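Local coordinates for protein prophenoloxidase b (Marsupenaeus japonicus, PDB 3WKY) that probably oxidises monophenols and o-diphenols once activated, as a secreted type 3 copper protein of the phenoloxidase family that carries a dicopper-oxygen cluster, at residues L323-E328 against P635-S640. Sequence-based numbering, arbitrary orientation. Where two conformers were deposited one is given.
Sequences LTDNPE and PLERRS. With EDO (1,2-ethanediol), chain N.
Asp-325 and Asn-326 receive the guanidinium of Arg-638, whose CA lies 9.8 Å from that of Asp-325, so the long arginine side chain, not backbone pairing, spans the distance between the two loops. Just before them, Thr-324 shapes the receiving loop: its OG1 accepts from Asn-326 N at 3.0 Å, an ST turn. Asp-325 meets the guanidinium edge through its backbone O, 2.9 Å from Arg-638 NH2 but at an angle too poor for a hydrogen bond; only its carboxylate is linked through solvent. A water donates to Asp-325 OD2 at 2.9 Å and also to Glu-637 OE2, and accepts from Arg-638 NE at 2.8 Å. Asp-325 OD2 and Glu-637 OE2 are 4.3 Å apart, a pairing of like charges that Lys-408, salt-bridged to both, probably offsets; Tyr-407 binds the other oxygen of Asp-325, and Tyr-414 that of Glu-637. Asn-326 makes the direct hydrogen bonds. Its OD1 takes an end-on fork from Arg-638, NH2 at 2.9 Å (156° at the hydrogen) and NH1 at 3.2 Å (140°). OD1 lies in the guanidinium plane, yet both nitrogens approach from one face of the amide, whose plane is turned 56° from the guanidinium. The Arg-638 chain is extended from CG to NE. With an alanine here, Asn-326 OD1 would probably lose both cross-loop donors, and the water its link to the second loop's arginine. Gln-418 also donates to OD1, while Arg-638 NH1 reaches the carbonyl of Pro-412. The arrangement is a buried, arginine-centred polar network with a bridging water, joining the copper-containing and ig-like regions of the hemocyanin-type fold.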
loop_
_atom_site.group_PDB
_atom_site.type_symbol
_atom_site.label_atom_id
_atom_site.label_comp_id
_atom_site.label_asym_id
_atom_site.label_seq_id
_atom_site.Cartn_x
_atom_site.Cartn_y
_atom_site.Cartn_z
ATOM N N LEU A 323 17.951 -11.977 36.268
ATOM C CA LEU A 323 17.322 -10.672 36.440
ATOM C C LEU A 323 16.325 -10.739 37.587
ATOM O O LEU A 323 15.343 -11.480 37.524
ATOM C CB LEU A 323 16.559 -10.263 35.168
ATOM C CG LEU A 323 17.389 -10.057 33.907
ATOM C CD1 LEU A 323 16.438 -9.737 32.730
ATOM C CD2 LEU A 323 18.393 -8.922 34.104
ATOM N N THR A 324 16.562 -9.966 38.642
ATOM C CA THR A 324 15.594 -9.928 39.743
ATOM C C THR A 324 15.668 -8.604 40.485
ATOM O O THR A 324 16.759 -8.057 40.663
ATOM C CB THR A 324 15.814 -11.115 40.736
ATOM O OG1 THR A 324 14.822 -11.066 41.766
ATOM C CG2 THR A 324 17.203 -11.054 41.378
ATOM N N ASP A 325 14.516 -8.075 40.901
ATOM C CA ASP A 325 14.509 -6.888 41.745
ATOM C C ASP A 325 14.348 -7.285 43.220
ATOM O O ASP A 325 14.115 -6.429 44.074
ATOM C CB ASP A 325 13.415 -5.896 41.332
ATOM C CG ASP A 325 13.788 -5.081 40.082
ATOM O OD1 ASP A 325 14.820 -5.385 39.444
ATOM O OD2 ASP A 325 13.042 -4.137 39.743
ATOM N N ASN A 326 14.456 -8.589 43.482
ATOM C CA ASN A 326 14.604 -9.136 44.845
ATOM C C ASN A 326 16.001 -9.772 44.943
ATOM O O ASN A 326 16.115 -10.989 45.092
ATOM C CB ASN A 326 13.586 -10.261 45.112
ATOM C CG ASN A 326 12.140 -9.776 45.281
ATOM O OD1 ASN A 326 11.870 -8.644 45.681
ATOM N ND2 ASN A 326 11.197 -10.677 45.006
ATOM N N PRO A 327 17.073 -8.976 44.821
ATOM C CA PRO A 327 18.378 -9.633 44.682
ATOM C C PRO A 327 18.927 -10.195 46.000
ATOM O O PRO A 327 18.506 -9.774 47.073
ATOM C CB PRO A 327 19.287 -8.495 44.220
ATOM C CG PRO A 327 18.673 -7.272 44.817
ATOM C CD PRO A 327 17.191 -7.504 44.825
ATOM N N GLU A 328 19.855 -11.138 45.895
ATOM C CA GLU A 328 20.662 -11.551 47.039
ATOM C C GLU A 328 21.600 -10.410 47.387
ATOM O O GLU A 328 21.850 -9.525 46.563
ATOM C CB GLU A 328 21.490 -12.785 46.680
ATOM C CG GLU A 328 20.669 -14.032 46.406
ATOM C CD GLU A 328 21.517 -15.176 45.895
ATOM O OE1 GLU A 328 22.754 -15.033 45.876
ATOM O OE2 GLU A 328 20.947 -16.215 45.507
ATOM N N PRO A 635 6.987 1.604 46.419
ATOM C CA PRO A 635 6.596 0.270 45.952
ATOM C C PRO A 635 5.766 0.312 44.663
ATOM O O PRO A 635 5.198 -0.710 44.274
ATOM C CB PRO A 635 5.696 -0.210 47.091
ATOM C CG PRO A 635 4.995 1.041 47.534
ATOM C CD PRO A 635 5.957 2.194 47.298
ATOM N N LEU A 636 5.717 1.467 44.008
ATOM C CA LEU A 636 4.752 1.694 42.938
ATOM C C LEU A 636 5.322 1.452 41.529
ATOM O O LEU A 636 4.966 2.157 40.585
ATOM C CB LEU A 636 4.183 3.109 43.041
ATOM C CG LEU A 636 3.483 3.380 44.385
ATOM C CD1 LEU A 636 2.996 4.818 44.436
ATOM C CD2 LEU A 636 2.330 2.407 44.581
ATOM N N GLU A 637 6.203 0.463 41.400
ATOM C CA GLU A 637 6.638 0.024 40.075
ATOM C C GLU A 637 6.422 -1.473 39.883
ATOM O O GLU A 637 6.880 -2.039 38.894
ATOM C CB GLU A 637 8.102 0.410 39.797
ATOM C CG GLU A 637 8.977 0.558 41.053
ATOM C CD GLU A 637 9.173 -0.746 41.792
ATOM O OE1 GLU A 637 8.466 -0.969 42.809
ATOM O OE2 GLU A 637 10.052 -1.541 41.385
ATOM N N ARG A 638 5.706 -2.119 40.805
ATOM C CA ARG A 638 5.374 -3.535 40.616
ATOM C C ARG A 638 3.876 -3.779 40.537
ATOM O O ARG A 638 3.073 -3.004 41.054
ATOM C CB ARG A 638 5.949 -4.427 41.736
ATOM C CG ARG A 638 7.451 -4.647 41.660
ATOM C CD ARG A 638 7.893 -5.864 42.460
ATOM N NE ARG A 638 9.314 -5.788 42.797
ATOM C CZ ARG A 638 9.938 -6.638 43.609
ATOM N NH1 ARG A 638 9.275 -7.657 44.154
ATOM N NH2 ARG A 638 11.219 -6.463 43.879
ATOM N N ARG A 639 3.508 -4.896 39.922
ATOM C CA ARG A 639 2.107 -5.258 39.853
ATOM C C ARG A 639 1.610 -5.692 41.232
ATOM O O ARG A 639 2.403 -6.042 42.121
ATOM C CB ARG A 639 1.887 -6.373 38.835
ATOM C CG ARG A 639 2.517 -7.691 39.219
ATOM C CD ARG A 639 2.523 -8.626 38.014
ATOM N NE ARG A 639 2.242 -10.004 38.397
ATOM C CZ ARG A 639 3.167 -10.946 38.553
ATOM N NH1 ARG A 639 4.448 -10.670 38.350
ATOM N NH2 ARG A 639 2.803 -12.172 38.906
ATOM N N SER A 640 0.298 -5.647 41.402
ATOM C CA SER A 640 -0.352 -6.034 42.657
ATOM C C SER A 640 -1.618 -6.801 42.338
ATOM O O SER A 640 -2.220 -6.584 41.292
ATOM C CB SER A 640 -0.747 -4.797 43.462
ATOM O OG SER A 640 -1.496 -5.181 44.619
HETATM C C1 EDO N . -0.581 -10.176 40.489
HETATM O O1 EDO N . 0.583 -10.998 40.289
HETATM C C2 EDO N . -1.111 -9.745 39.123
HETATM O O2 EDO N . -1.173 -8.313 39.019
HETATM O O HOH W 1 10.989 -3.871 41.743
#